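Local coordinates for toxin protein (Yersinia entomophaga, PDB 6AQK) that probably acts as an ADP-ribosyltransferase toxin, transferring ADP-ribose from NAD+ to a target in the intoxicated cell, at residues A[102-107]-A[143-148]; A[133-138]-A[196-201]; A[30-35]-A[56-61]; A[166-171]-A[223-228]. All blocks are in the same frame, centred on the assembly; numbering follows the deposited sequence.

Interaction 1 (A[102-107]-A[143-148]); sequences TFRGDT and LIMSTA
Phe103 and Ala148 join the two strands through an antiparallel hydrogen-bonded pair. Ala148 N donates to Phe103 O over a short 2.6 Å, and Phe103 N answers Ala148 O at 2.9 Å. The strands diverge from this single bridge, with 116° between their directions, and beyond it side chains take over. The packed end is tight: Thr102 OG1 meets Thr147 OG1 at 3.0 Å in a weak bond, the two side chains crossing at about a right angle, while Thr147 OG1 has its stronger partner in Val185 O. The small methyl of Ala148 suits its place opposite Phe103, and the beta-branched threonines suit a strand while bringing hydroxyls to the junction.

Arg104 bridges the widening gap. Its CG lies anti to the backbone N (chi1 -180°) and the chain runs on extended to NE, which carries the guanidinium to the backbone of Ser146. There NH1 donates to Ser146 O at 2.9 Å, with the acceptor in the guanidinium plane. Asp106 holds the same group side-on, through NE to OD2 (2.8 Å) and NH2 to OD1, and so fixes its rotation. Met145 packs CG against Arg104 CD at 3.6 Å. The looser side is wetter: Leu143 CD1 merely rests over one face of the guanidinium, 3.9 Å from NH2, and a water links Ser146 N and Ile144 O with a weak bond from NH1.

Arg104 beside Ser146-Thr147, with Glu184 touching Ser146, is consistent with R-S-E ADP-ribosyltransferases, whose corresponding strands line the NAD+ pocket. Strand 161-167 flanks 102-106; strand 184-187 pairs with 145-148.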
loop_
_atom_site.group_PDB
_atom_site.type_symbol
_atom_site.label_atom_id
_atom_site.label_comp_id
_atom_site.label_asym_id
_atom_site.label_seq_id
_atom_site.Cartn_x
_atom_site.Cartn_y
_atom_site.Cartn_z
ATOM N N THR A 102 -3.621 11.295 -5.112
ATOM C CA THR A 102 -3.539 10.922 -3.697
ATOM C C THR A 102 -2.059 10.654 -3.353
ATOM O O THR A 102 -1.169 10.736 -4.220
ATOM C CB THR A 102 -4.354 9.717 -3.349
ATOM O OG1 THR A 102 -3.822 8.558 -4.022
ATOM C CG2 THR A 102 -5.743 9.941 -3.650
ATOM N N PHE A 103 -1.793 10.489 -2.053
ATOM C CA PHE A 103 -0.505 10.446 -1.512
ATOM C C PHE A 103 -0.449 9.393 -0.473
ATOM O O PHE A 103 -1.433 9.140 0.231
ATOM C CB PHE A 103 -0.068 11.809 -0.860
ATOM C CG PHE A 103 -0.223 12.953 -1.795
ATOM C CD1 PHE A 103 -1.425 13.636 -1.851
ATOM C CD2 PHE A 103 0.824 13.350 -2.588
ATOM C CE1 PHE A 103 -1.620 14.631 -2.802
ATOM C CE2 PHE A 103 0.656 14.392 -3.513
ATOM C CZ PHE A 103 -0.581 15.025 -3.610
ATOM N N ARG A 104 0.703 8.761 -0.413
ATOM C CA ARG A 104 0.967 7.760 0.633
ATOM C C ARG A 104 2.334 7.883 1.241
ATOM O O ARG A 104 3.317 8.019 0.553
ATOM C CB ARG A 104 0.823 6.341 0.026
ATOM C CG ARG A 104 1.074 5.247 1.049
ATOM C CD ARG A 104 0.778 3.876 0.426
ATOM N NE ARG A 104 1.272 2.839 1.321
ATOM C CZ ARG A 104 0.573 2.246 2.284
ATOM N NH1 ARG A 104 -0.714 2.487 2.485
ATOM N NH2 ARG A 104 1.170 1.375 3.027
ATOM N N GLY A 105 2.416 7.665 2.580
ATOM C CA GLY A 105 3.648 7.648 3.298
ATOM C C GLY A 105 3.992 6.227 3.659
ATOM O O GLY A 105 3.121 5.463 4.031
ATOM N N ASP A 106 5.225 5.833 3.422
ATOM C CA ASP A 106 5.755 4.508 3.828
ATOM C C ASP A 106 7.132 4.682 4.502
ATOM O O ASP A 106 7.949 5.570 4.177
ATOM C CB ASP A 106 5.853 3.498 2.637
ATOM C CG ASP A 106 4.537 2.702 2.376
ATOM O OD1 ASP A 106 3.944 2.129 3.354
ATOM O OD2 ASP A 106 4.095 2.681 1.204
ATOM N N THR A 107 7.412 3.758 5.385
ATOM C CA THR A 107 8.712 3.631 5.954
ATOM C C THR A 107 9.650 2.857 5.014
ATOM O O THR A 107 9.207 2.249 4.005
ATOM C CB THR A 107 8.688 2.868 7.298
ATOM O OG1 THR A 107 8.517 1.483 7.037
ATOM C CG2 THR A 107 7.582 3.401 8.208
ATOM N N LEU A 143 -0.664 -5.264 -1.776
ATOM C CA LEU A 143 -1.546 -5.012 -0.603
ATOM C C LEU A 143 -2.797 -4.276 -1.029
ATOM O O LEU A 143 -2.902 -3.683 -2.157
ATOM C CB LEU A 143 -0.815 -4.203 0.487
ATOM C CG LEU A 143 -0.469 -2.754 0.102
ATOM C CD1 LEU A 143 -0.191 -1.872 1.288
ATOM C CD2 LEU A 143 0.725 -2.732 -0.879
ATOM N N ILE A 144 -3.751 -4.234 -0.098
ATOM C CA ILE A 144 -4.830 -3.273 -0.141
ATOM C C ILE A 144 -4.230 -1.937 0.362
ATOM O O ILE A 144 -3.858 -1.784 1.528
ATOM C CB ILE A 144 -6.029 -3.721 0.782
ATOM C CG1 ILE A 144 -6.645 -4.994 0.196
ATOM C CG2 ILE A 144 -7.032 -2.569 1.006
ATOM C CD1 ILE A 144 -7.658 -5.724 1.081
ATOM N N MET A 145 -4.142 -0.971 -0.497
ATOM C CA MET A 145 -3.345 0.181 -0.202
ATOM C C MET A 145 -4.201 1.413 0.102
ATOM O O MET A 145 -4.957 1.870 -0.753
ATOM C CB MET A 145 -2.455 0.493 -1.473
ATOM C CG MET A 145 -1.512 1.633 -1.217
ATOM S SD MET A 145 -0.578 2.072 -2.690
ATOM C CE MET A 145 0.773 0.999 -2.413
ATOM N N SER A 146 -3.954 2.036 1.268
ATOM C CA SER A 146 -4.585 3.274 1.653
ATOM C C SER A 146 -3.749 4.420 1.208
ATOM O O SER A 146 -2.529 4.296 1.118
ATOM C CB SER A 146 -4.756 3.357 3.157
ATOM O OG SER A 146 -3.481 3.299 3.815
ATOM N N THR A 147 -4.418 5.504 0.875
ATOM C CA THR A 147 -3.771 6.682 0.398
ATOM C C THR A 147 -4.548 7.875 0.979
ATOM O O THR A 147 -5.649 7.693 1.462
ATOM C CB THR A 147 -3.713 6.740 -1.171
ATOM O OG1 THR A 147 -4.999 7.069 -1.739
ATOM C CG2 THR A 147 -3.154 5.403 -1.784
ATOM N N ALA A 148 -3.945 9.056 0.973
ATOM C CA ALA A 148 -4.562 10.250 1.526
ATOM C C ALA A 148 -4.770 11.300 0.429
ATOM O O ALA A 148 -3.962 11.404 -0.446
ATOM C CB ALA A 148 -3.705 10.869 2.592
HETATM O O HOH W 1 -2.965 0.298 3.324
#

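Interaction 2 (A[133-138]-A[196-201]); sequences KSMDLE and TSLQYL. With PT (platinum (II) ion), chain C.
Lys133 and Leu198 form an antiparallel hydrogen-bonded pair, and backbone bonds do most of the joining here. Lys133 N donates to Leu198 O at 2.8 Å, and Leu198 N returns the bond to Lys133 O at the same length. Ser134 and Ser197 follow as a non-hydrogen-bonded pair, their small side chains sharing one face. A third bond, from Met135 N to Thr196 O at 2.9 Å, is of poorer geometry: the donor stands 63° above the carbonyl plane, away from the lone pairs. Thr196 and Ser197 both face Lys223 in a classic beta bulge, and this distortion lies just where the ladder departs from regular form.

CA-H...O contacts supplement the ladder, from Ser197 CA to Lys133 O at 3.4 Å and from Thr196 CA to Met135 O.

Apolar contact is confined to the face bearing Leu198. Met135 places CG beside its backbone N (chi1 -52°) and bends twice beyond it, which brings CE to 3.9 Å from Leu198 CD1. The flexible thioether can follow the branched leucine in this way.

Metal binding is the last kind. Met135 SD binds a platinum ion at 2.1 Å, as expected of a soft sulfur ligand, and one further atom from elsewhere completes the contacts modelled. The ion was probably introduced for crystallography and has no evident biological role.

Strand 131-140 forms one edge of the five-stranded mixed sheet, with 192-200 between it and 220-226. Helix 115-124 covers the Leu198 face, where Trp116 and Phe120 pack on Leu198 and Phe120 also meets Lys133.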
loop_
_atom_site.group_PDB
_atom_site.type_symbol
_atom_site.label_atom_id
_atom_site.label_comp_id
_atom_site.label_asym_id
_atom_site.label_seq_id
_atom_site.Cartn_x
_atom_site.Cartn_y
_atom_site.Cartn_z
ATOM N N LYS A 133 15.049 9.232 -11.482
ATOM C CA LYS A 133 15.218 8.138 -12.374
ATOM C C LYS A 133 13.844 7.886 -12.970
ATOM O O LYS A 133 12.890 7.600 -12.261
ATOM C CB LYS A 133 15.756 6.927 -11.649
ATOM C CG LYS A 133 15.870 5.698 -12.525
ATOM C CD LYS A 133 16.270 4.454 -11.757
ATOM C CE LYS A 133 16.496 3.316 -12.744
ATOM N NZ LYS A 133 17.055 2.128 -12.045
ATOM N N SER A 134 13.744 8.060 -14.280
ATOM C CA SER A 134 12.555 7.793 -14.980
ATOM C C SER A 134 12.286 6.316 -15.089
ATOM O O SER A 134 13.212 5.542 -15.274
ATOM C CB SER A 134 12.675 8.381 -16.378
ATOM O OG SER A 134 11.441 8.248 -17.022
ATOM N N MET A 135 11.012 5.920 -15.012
ATOM C CA MET A 135 10.641 4.474 -15.079
ATOM C C MET A 135 9.437 4.253 -15.955
ATOM O O MET A 135 8.662 5.169 -16.246
ATOM C CB MET A 135 10.298 3.958 -13.659
ATOM C CG MET A 135 11.369 4.250 -12.607
ATOM S SD MET A 135 12.608 2.976 -12.393
ATOM C CE MET A 135 11.505 1.980 -11.297
ATOM N N ASP A 136 9.154 3.000 -16.265
ATOM C CA ASP A 136 7.918 2.716 -16.904
ATOM C C ASP A 136 7.389 1.373 -16.498
ATOM O O ASP A 136 6.977 0.566 -17.345
ATOM C CB ASP A 136 8.140 2.774 -18.420
ATOM C CG ASP A 136 6.897 3.054 -19.127
ATOM O OD1 ASP A 136 6.441 4.211 -19.019
ATOM O OD2 ASP A 136 6.324 2.135 -19.727
ATOM N N LEU A 137 7.292 1.155 -15.197
ATOM C CA LEU A 137 7.165 -0.193 -14.709
ATOM C C LEU A 137 5.711 -0.384 -14.244
ATOM O O LEU A 137 5.204 0.374 -13.395
ATOM C CB LEU A 137 8.213 -0.415 -13.607
ATOM C CG LEU A 137 8.169 -1.738 -12.848
ATOM C CD1 LEU A 137 8.566 -2.848 -13.776
ATOM C CD2 LEU A 137 9.008 -1.746 -11.576
ATOM N N GLU A 138 5.038 -1.403 -14.787
ATOM C CA GLU A 138 3.706 -1.750 -14.345
ATOM C C GLU A 138 3.795 -2.833 -13.269
ATOM O O GLU A 138 4.519 -3.833 -13.419
ATOM C CB GLU A 138 2.803 -2.168 -15.502
ATOM C CG GLU A 138 1.412 -2.614 -15.049
ATOM C CD GLU A 138 0.406 -2.796 -16.163
ATOM O OE1 GLU A 138 0.435 -2.002 -17.133
ATOM O OE2 GLU A 138 -0.439 -3.719 -16.044
ATOM N N THR A 196 6.269 5.752 -12.741
ATOM C CA THR A 196 6.868 6.605 -13.737
ATOM C C THR A 196 8.147 7.291 -13.344
ATOM O O THR A 196 8.916 7.699 -14.236
ATOM C CB THR A 196 5.883 7.652 -14.254
ATOM O OG1 THR A 196 5.544 8.536 -13.190
ATOM C CG2 THR A 196 4.597 6.945 -14.690
ATOM N N SER A 197 8.426 7.440 -12.057
ATOM C CA SER A 197 9.619 8.209 -11.639
ATOM C C SER A 197 9.986 7.882 -10.208
ATOM O O SER A 197 9.060 7.741 -9.345
ATOM C CB SER A 197 9.295 9.705 -11.680
ATOM O OG SER A 197 10.518 10.342 -11.464
ATOM N N LEU A 198 11.285 7.793 -9.916
ATOM C CA LEU A 198 11.776 7.751 -8.531
ATOM C C LEU A 198 12.604 8.973 -8.352
ATOM O O LEU A 198 13.384 9.315 -9.275
ATOM C CB LEU A 198 12.635 6.565 -8.261
ATOM C CG LEU A 198 12.005 5.265 -8.691
ATOM C CD1 LEU A 198 13.061 4.197 -8.495
ATOM C CD2 LEU A 198 10.692 5.029 -7.923
ATOM N N GLN A 199 12.385 9.669 -7.244
ATOM C CA GLN A 199 13.215 10.858 -6.871
ATOM C C GLN A 199 13.858 10.720 -5.513
ATOM O O GLN A 199 13.230 10.262 -4.534
ATOM C CB GLN A 199 12.421 12.131 -6.778
ATOM C CG GLN A 199 11.607 12.475 -7.988
ATOM C CD GLN A 199 10.800 13.789 -7.802
ATOM O OE1 GLN A 199 9.792 13.914 -8.420
ATOM N NE2 GLN A 199 11.286 14.774 -6.927
ATOM N N TYR A 200 15.088 11.213 -5.418
ATOM C CA TYR A 200 15.800 11.270 -4.163
ATOM C C TYR A 200 15.935 12.728 -3.732
ATOM O O TYR A 200 16.236 13.627 -4.532
ATOM C CB TYR A 200 17.206 10.642 -4.291
ATOM C CG TYR A 200 18.119 11.019 -3.160
ATOM C CD1 TYR A 200 17.908 10.525 -1.859
ATOM C CD2 TYR A 200 19.176 11.909 -3.360
ATOM C CE1 TYR A 200 18.764 10.868 -0.799
ATOM C CE2 TYR A 200 20.020 12.261 -2.317
ATOM C CZ TYR A 200 19.831 11.750 -1.053
ATOM O OH TYR A 200 20.659 12.127 -0.050
ATOM N N LEU A 201 15.762 12.924 -2.452
ATOM C CA LEU A 201 15.740 14.254 -1.853
ATOM C C LEU A 201 16.718 14.262 -0.702
ATOM O O LEU A 201 16.466 13.689 0.397
ATOM C CB LEU A 201 14.319 14.623 -1.392
ATOM C CG LEU A 201 13.212 14.902 -2.439
ATOM C CD1 LEU A 201 11.866 15.027 -1.736
ATOM C CD2 LEU A 201 13.467 16.111 -3.333
HETATM PT PT PT C . 12.672 1.171 -13.406
#

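Interaction 3 (A[30-35]-A[56-61]); sequences YSSFTI and SKWAEI
Trp58 reaches across from helix 51-63 to lay its indole against Ser32 and Phe33 of helix 27-39. From CB the side chain sets CG anti to the backbone N (chi1 -178°), projecting the ring over the other helix, and CG comes near Phe33 CA. CD1 then skirts Ser32 OG at 3.2 Å. NE1 gives that hydroxyl a weak bond of 2.9 Å, bent to 124°, with OG at the indole edge; Tyr29 O is the stronger acceptor of NE1, as Pro28 O is the main partner of Ser32. Next along the ring, CE2 lies 3.8 Å from Phe33 CD2, and CZ2 and CH2 also lie near this atom, which sits over the indole face. The phenyl edge thus points at that face in a T-shaped stack, planes 84° apart and centroids 5.1 Å apart, while Phe33 CB adds a CH-pi contact over the five-membered ring.

Farther along, Ile61 fits the small Ser32 by placing CG2 at 3.7 Å from Ser32 CB, and its CD1 meets Ile35 CG2 at 3.8 Å. Serine permits the close approach, and the beta-branched isoleucines fill in beside it. With Val80 and Phe77 of helix 74-90 alongside, this is a three-helix interface centred on a T-shaped Phe-Trp stack.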
loop_
_atom_site.group_PDB
_atom_site.type_symbol
_atom_site.label_atom_id
_atom_site.label_comp_id
_atom_site.label_asym_id
_atom_site.label_seq_id
_atom_site.Cartn_x
_atom_site.Cartn_y
_atom_site.Cartn_z
ATOM N N TYR A 30 -4.767 -9.293 8.361
ATOM C CA TYR A 30 -4.916 -9.059 6.878
ATOM C C TYR A 30 -3.593 -8.695 6.238
ATOM O O TYR A 30 -3.221 -9.213 5.138
ATOM C CB TYR A 30 -5.997 -7.952 6.599
ATOM C CG TYR A 30 -7.359 -8.546 6.815
ATOM C CD1 TYR A 30 -7.888 -8.640 8.103
ATOM C CD2 TYR A 30 -8.074 -9.111 5.759
ATOM C CE1 TYR A 30 -9.090 -9.281 8.342
ATOM C CE2 TYR A 30 -9.280 -9.764 5.989
ATOM C CZ TYR A 30 -9.772 -9.847 7.293
ATOM O OH TYR A 30 -10.932 -10.442 7.571
ATOM N N SER A 31 -2.883 -7.789 6.908
ATOM C CA SER A 31 -1.581 -7.370 6.441
ATOM C C SER A 31 -0.596 -8.566 6.382
ATOM O O SER A 31 0.063 -8.792 5.379
ATOM C CB SER A 31 -1.009 -6.281 7.340
ATOM O OG SER A 31 0.189 -5.826 6.735
ATOM N N SER A 32 -0.534 -9.346 7.456
ATOM C CA SER A 32 0.341 -10.474 7.500
ATOM C C SER A 32 -0.020 -11.595 6.495
ATOM O O SER A 32 0.890 -12.287 5.944
ATOM C CB SER A 32 0.469 -10.959 8.964
ATOM O OG SER A 32 -0.735 -11.520 9.440
ATOM N N PHE A 33 -1.313 -11.764 6.217
ATOM C CA PHE A 33 -1.785 -12.695 5.225
ATOM C C PHE A 33 -1.246 -12.247 3.804
ATOM O O PHE A 33 -0.723 -13.092 3.041
ATOM C CB PHE A 33 -3.288 -12.699 5.192
ATOM C CG PHE A 33 -3.931 -13.766 4.319
ATOM C CD1 PHE A 33 -4.136 -13.577 2.924
ATOM C CD2 PHE A 33 -4.466 -14.896 4.891
ATOM C CE1 PHE A 33 -4.739 -14.560 2.149
ATOM C CE2 PHE A 33 -5.092 -15.854 4.125
ATOM C CZ PHE A 33 -5.223 -15.691 2.743
ATOM N N THR A 34 -1.337 -10.970 3.475
ATOM C CA THR A 34 -0.952 -10.555 2.144
ATOM C C THR A 34 0.572 -10.551 2.038
ATOM O O THR A 34 1.109 -10.809 0.936
ATOM C CB THR A 34 -1.612 -9.242 1.670
ATOM O OG1 THR A 34 -1.262 -8.122 2.513
ATOM C CG2 THR A 34 -3.134 -9.390 1.596
ATOM N N ILE A 35 1.249 -10.285 3.144
ATOM C CA ILE A 35 2.692 -10.470 3.177
ATOM C C ILE A 35 3.032 -11.923 2.905
ATOM O O ILE A 35 3.946 -12.211 2.088
ATOM C CB ILE A 35 3.294 -9.939 4.439
ATOM C CG1 ILE A 35 3.184 -8.383 4.419
ATOM C CG2 ILE A 35 4.736 -10.383 4.584
ATOM C CD1 ILE A 35 3.558 -7.763 5.723
ATOM N N SER A 56 1.683 -21.671 8.265
ATOM C CA SER A 56 2.905 -21.606 9.032
ATOM C C SER A 56 3.715 -20.277 8.857
ATOM O O SER A 56 4.111 -19.581 9.824
ATOM C CB SER A 56 3.750 -22.834 8.702
ATOM O OG SER A 56 4.956 -22.720 9.419
ATOM N N LYS A 57 3.866 -19.885 7.601
ATOM C CA LYS A 57 4.499 -18.630 7.265
ATOM C C LYS A 57 3.689 -17.443 7.775
ATOM O O LYS A 57 4.228 -16.507 8.349
ATOM C CB LYS A 57 4.602 -18.526 5.722
ATOM C CG LYS A 57 5.392 -17.315 5.214
ATOM C CD LYS A 57 6.767 -17.228 5.885
ATOM C CE LYS A 57 7.857 -16.994 4.870
ATOM N NZ LYS A 57 9.166 -17.232 5.527
ATOM N N TRP A 58 2.378 -17.492 7.532
ATOM C CA TRP A 58 1.484 -16.428 7.982
ATOM C C TRP A 58 1.628 -16.223 9.503
ATOM O O TRP A 58 1.786 -15.077 9.986
ATOM C CB TRP A 58 0.051 -16.790 7.573
ATOM C CG TRP A 58 -0.980 -15.781 7.932
ATOM C CD1 TRP A 58 -0.816 -14.420 8.135
ATOM C CD2 TRP A 58 -2.349 -16.060 8.116
ATOM N NE1 TRP A 58 -2.050 -13.848 8.437
ATOM C CE2 TRP A 58 -2.997 -14.849 8.421
ATOM C CE3 TRP A 58 -3.102 -17.239 8.049
ATOM C CZ2 TRP A 58 -4.379 -14.803 8.727
ATOM C CZ3 TRP A 58 -4.417 -17.194 8.332
ATOM C CH2 TRP A 58 -5.065 -15.974 8.666
ATOM N N ALA A 59 1.646 -17.328 10.253
ATOM C CA ALA A 59 1.750 -17.231 11.738
ATOM C C ALA A 59 3.059 -16.556 12.147
ATOM O O ALA A 59 3.106 -15.681 13.034
ATOM C CB ALA A 59 1.594 -18.622 12.378
ATOM N N GLU A 60 4.122 -16.929 11.463
ATOM C CA GLU A 60 5.443 -16.366 11.727
ATOM C C GLU A 60 5.421 -14.875 11.542
ATOM O O GLU A 60 5.841 -14.140 12.447
ATOM C CB GLU A 60 6.437 -17.043 10.802
ATOM C CG GLU A 60 7.889 -16.586 10.788
ATOM C CD GLU A 60 8.647 -17.343 9.682
ATOM O OE1 GLU A 60 8.415 -18.567 9.504
ATOM O OE2 GLU A 60 9.396 -16.706 8.934
ATOM N N ILE A 61 4.858 -14.416 10.413
ATOM C CA ILE A 61 4.814 -12.966 10.153
ATOM C C ILE A 61 3.906 -12.231 11.178
ATOM O O ILE A 61 4.239 -11.158 11.734
ATOM C CB ILE A 61 4.328 -12.714 8.753
ATOM C CG1 ILE A 61 5.284 -13.330 7.741
ATOM C CG2 ILE A 61 4.126 -11.218 8.451
ATOM C CD1 ILE A 61 4.540 -13.690 6.479
#

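Interaction 4 (A[166-171]-A[223-228]); sequences DLEPGH and KARMLP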
loop_
_atom_site.group_PDB
_atom_site.type_symbol
_atom_site.label_atom_id
_atom_site.label_comp_id
_atom_site.label_asym_id
_atom_site.label_seq_id
_atom_site.Cartn_x
_atom_site.Cartn_y
_atom_site.Cartn_z
ATOM N N ASP A 166 -1.028 9.770 -9.433
ATOM C CA ASP A 166 -1.917 10.354 -10.453
ATOM C C ASP A 166 -3.031 9.350 -10.757
ATOM O O ASP A 166 -2.769 8.248 -11.235
ATOM C CB ASP A 166 -1.055 10.670 -11.691
ATOM C CG ASP A 166 -1.849 11.197 -12.858
ATOM O OD1 ASP A 166 -3.003 11.623 -12.668
ATOM O OD2 ASP A 166 -1.287 11.205 -13.984
ATOM N N LEU A 167 -4.264 9.749 -10.482
ATOM C CA LEU A 167 -5.402 8.832 -10.672
ATOM C C LEU A 167 -5.939 8.949 -12.098
ATOM O O LEU A 167 -6.464 9.941 -12.428
ATOM C CB LEU A 167 -6.465 9.119 -9.650
ATOM C CG LEU A 167 -6.302 8.398 -8.324
ATOM C CD1 LEU A 167 -4.902 8.343 -7.770
ATOM C CD2 LEU A 167 -7.303 8.929 -7.308
ATOM N N GLU A 168 -5.843 7.903 -12.905
ATOM C CA GLU A 168 -6.354 7.987 -14.314
ATOM C C GLU A 168 -7.873 7.740 -14.235
ATOM O O GLU A 168 -8.322 6.976 -13.376
ATOM C CB GLU A 168 -5.749 6.924 -15.184
ATOM C CG GLU A 168 -4.273 7.158 -15.519
ATOM C CD GLU A 168 -3.738 6.157 -16.556
ATOM O OE1 GLU A 168 -4.415 5.149 -16.938
ATOM O OE2 GLU A 168 -2.593 6.379 -16.992
ATOM N N PRO A 169 -8.664 8.336 -15.154
ATOM C CA PRO A 169 -10.106 8.029 -15.193
ATOM C C PRO A 169 -10.373 6.515 -15.220
ATOM O O PRO A 169 -9.719 5.800 -15.937
ATOM C CB PRO A 169 -10.546 8.721 -16.517
ATOM C CG PRO A 169 -9.639 9.906 -16.581
ATOM C CD PRO A 169 -8.279 9.317 -16.207
ATOM N N GLY A 170 -11.311 6.041 -14.430
ATOM C CA GLY A 170 -11.588 4.586 -14.364
ATOM C C GLY A 170 -10.710 3.854 -13.340
ATOM O O GLY A 170 -10.754 2.631 -13.244
ATOM N N HIS A 171 -9.899 4.613 -12.585
ATOM C CA HIS A 171 -9.054 3.989 -11.506
ATOM C C HIS A 171 -9.914 3.340 -10.467
ATOM O O HIS A 171 -11.131 3.582 -10.386
ATOM C CB HIS A 171 -8.188 5.026 -10.839
ATOM C CG HIS A 171 -8.959 6.050 -10.114
ATOM N ND1 HIS A 171 -9.486 5.833 -8.850
ATOM C CD2 HIS A 171 -9.413 7.260 -10.516
ATOM C CE1 HIS A 171 -10.207 6.885 -8.510
ATOM N NE2 HIS A 171 -10.171 7.774 -9.507
ATOM N N LYS A 223 6.590 8.461 -7.927
ATOM C CA LYS A 223 5.487 8.898 -8.757
ATOM C C LYS A 223 4.954 7.703 -9.551
ATOM O O LYS A 223 5.706 6.998 -10.206
ATOM C CB LYS A 223 5.958 9.958 -9.759
ATOM C CG LYS A 223 6.487 11.186 -9.030
ATOM C CD LYS A 223 6.685 12.411 -9.915
ATOM C CE LYS A 223 5.379 13.036 -10.381
ATOM N NZ LYS A 223 5.734 14.049 -11.440
ATOM N N ALA A 224 3.641 7.543 -9.511
ATOM C CA ALA A 224 2.955 6.457 -10.159
ATOM C C ALA A 224 1.565 6.847 -10.592
ATOM O O ALA A 224 0.954 7.763 -10.034
ATOM C CB ALA A 224 2.877 5.275 -9.216
ATOM N N ARG A 225 1.039 6.123 -11.585
ATOM C CA ARG A 225 -0.287 6.313 -12.093
ATOM C C ARG A 225 -1.118 5.181 -11.695
ATOM O O ARG A 225 -0.671 4.041 -11.806
ATOM C CB ARG A 225 -0.269 6.371 -13.615
ATOM C CG ARG A 225 0.783 7.312 -14.173
ATOM C CD ARG A 225 0.846 7.324 -15.723
ATOM N NE ARG A 225 -0.410 7.699 -16.371
ATOM C CZ ARG A 225 -0.943 8.927 -16.400
ATOM N NH1 ARG A 225 -0.356 9.948 -15.789
ATOM N NH2 ARG A 225 -2.095 9.137 -17.039
ATOM N N MET A 226 -2.311 5.472 -11.178
ATOM C CA MET A 226 -3.260 4.371 -10.838
ATOM C C MET A 226 -4.077 4.109 -12.125
ATOM O O MET A 226 -4.639 5.011 -12.669
ATOM C CB MET A 226 -4.137 4.784 -9.678
ATOM C CG MET A 226 -3.341 5.106 -8.418
ATOM S SD MET A 226 -2.450 3.640 -7.860
ATOM C CE MET A 226 -2.646 3.715 -6.075
ATOM N N LEU A 227 -4.065 2.884 -12.596
ATOM C CA LEU A 227 -4.604 2.525 -13.928
ATOM C C LEU A 227 -6.017 1.997 -13.795
ATOM O O LEU A 227 -6.394 1.534 -12.704
ATOM C CB LEU A 227 -3.747 1.423 -14.565
ATOM C CG LEU A 227 -2.227 1.708 -14.670
ATOM C CD1 LEU A 227 -1.419 0.555 -15.267
ATOM C CD2 LEU A 227 -2.017 2.989 -15.443
ATOM N N PRO A 228 -6.772 2.031 -14.917
ATOM C CA PRO A 228 -8.162 1.625 -14.888
ATOM C C PRO A 228 -8.303 0.193 -14.528
ATOM O O PRO A 228 -7.379 -0.610 -14.782
ATOM C CB PRO A 228 -8.700 1.948 -16.286
ATOM C CG PRO A 228 -7.751 2.927 -16.869
ATOM C CD PRO A 228 -6.413 2.686 -16.203
#
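A small salt-bridge network sits where two parallel strands of the mixed sheet run out, with Arg225 placed between Glu168 and Asp166. Arg225 NE donates to the anti lone pair of Glu168 OE2 at 2.6 Å. NH2 adds a weak bond to that same oxygen, so the grip is not a two-oxygen clasp; the carboxylate and guanidinium planes are turned 58° apart. The Asp166 carboxylate lies toward NH1, but the model is too crowded there for its exact position to be trusted.

Alongside the charges the backbones pair as a parallel ladder: Asp166 N bonds Ala224 O, Met226 N bonds Asp166 O at 2.8 Å, and Glu168 N bonds Met226 O at 3.1 Å. On the opposite face from Asp166 and Arg225, Leu167 CD1 packs 3.7 Å from Met226 CG, and both residues touch Phe187.

Glu168 to His171 then form a type II turn, closed by His171 N to Glu168 O at 2.9 Å. Proline suits its second position, and glycine the third, where phi is 87°; Gly170 O also receives Pro228 CA at 3.2 Å. The contact is thus a parallel strand pair within a mixed sheet, charged on one face and apolar on the other, with a type II Pro-Gly turn leaving strand 161-167.

How the interactions relate
Interactions 1, 2 and 4 all reach the five-stranded mixed sheet, whereas interaction 3 belongs to the helical part, about 29 Å from interaction 2 and 28 Å from interaction 4 between centres. Interaction 1 is the most central, about 5 Å from the chain centre, and combines buried packing with a polar, watered side; interaction 3 is buried too, but mainly aromatic and apolar, with a weak indole-hydroxyl bond. Interactions 2 and 4 are partly buried and lean more on backbone ladders, with charges added in 166-171/223-228. Those two share the junction of strands 192-200 and 220-226. Interaction 4 also touches interaction 1, where Leu167 CD1 packs 3.9 Å from Thr102 OG1.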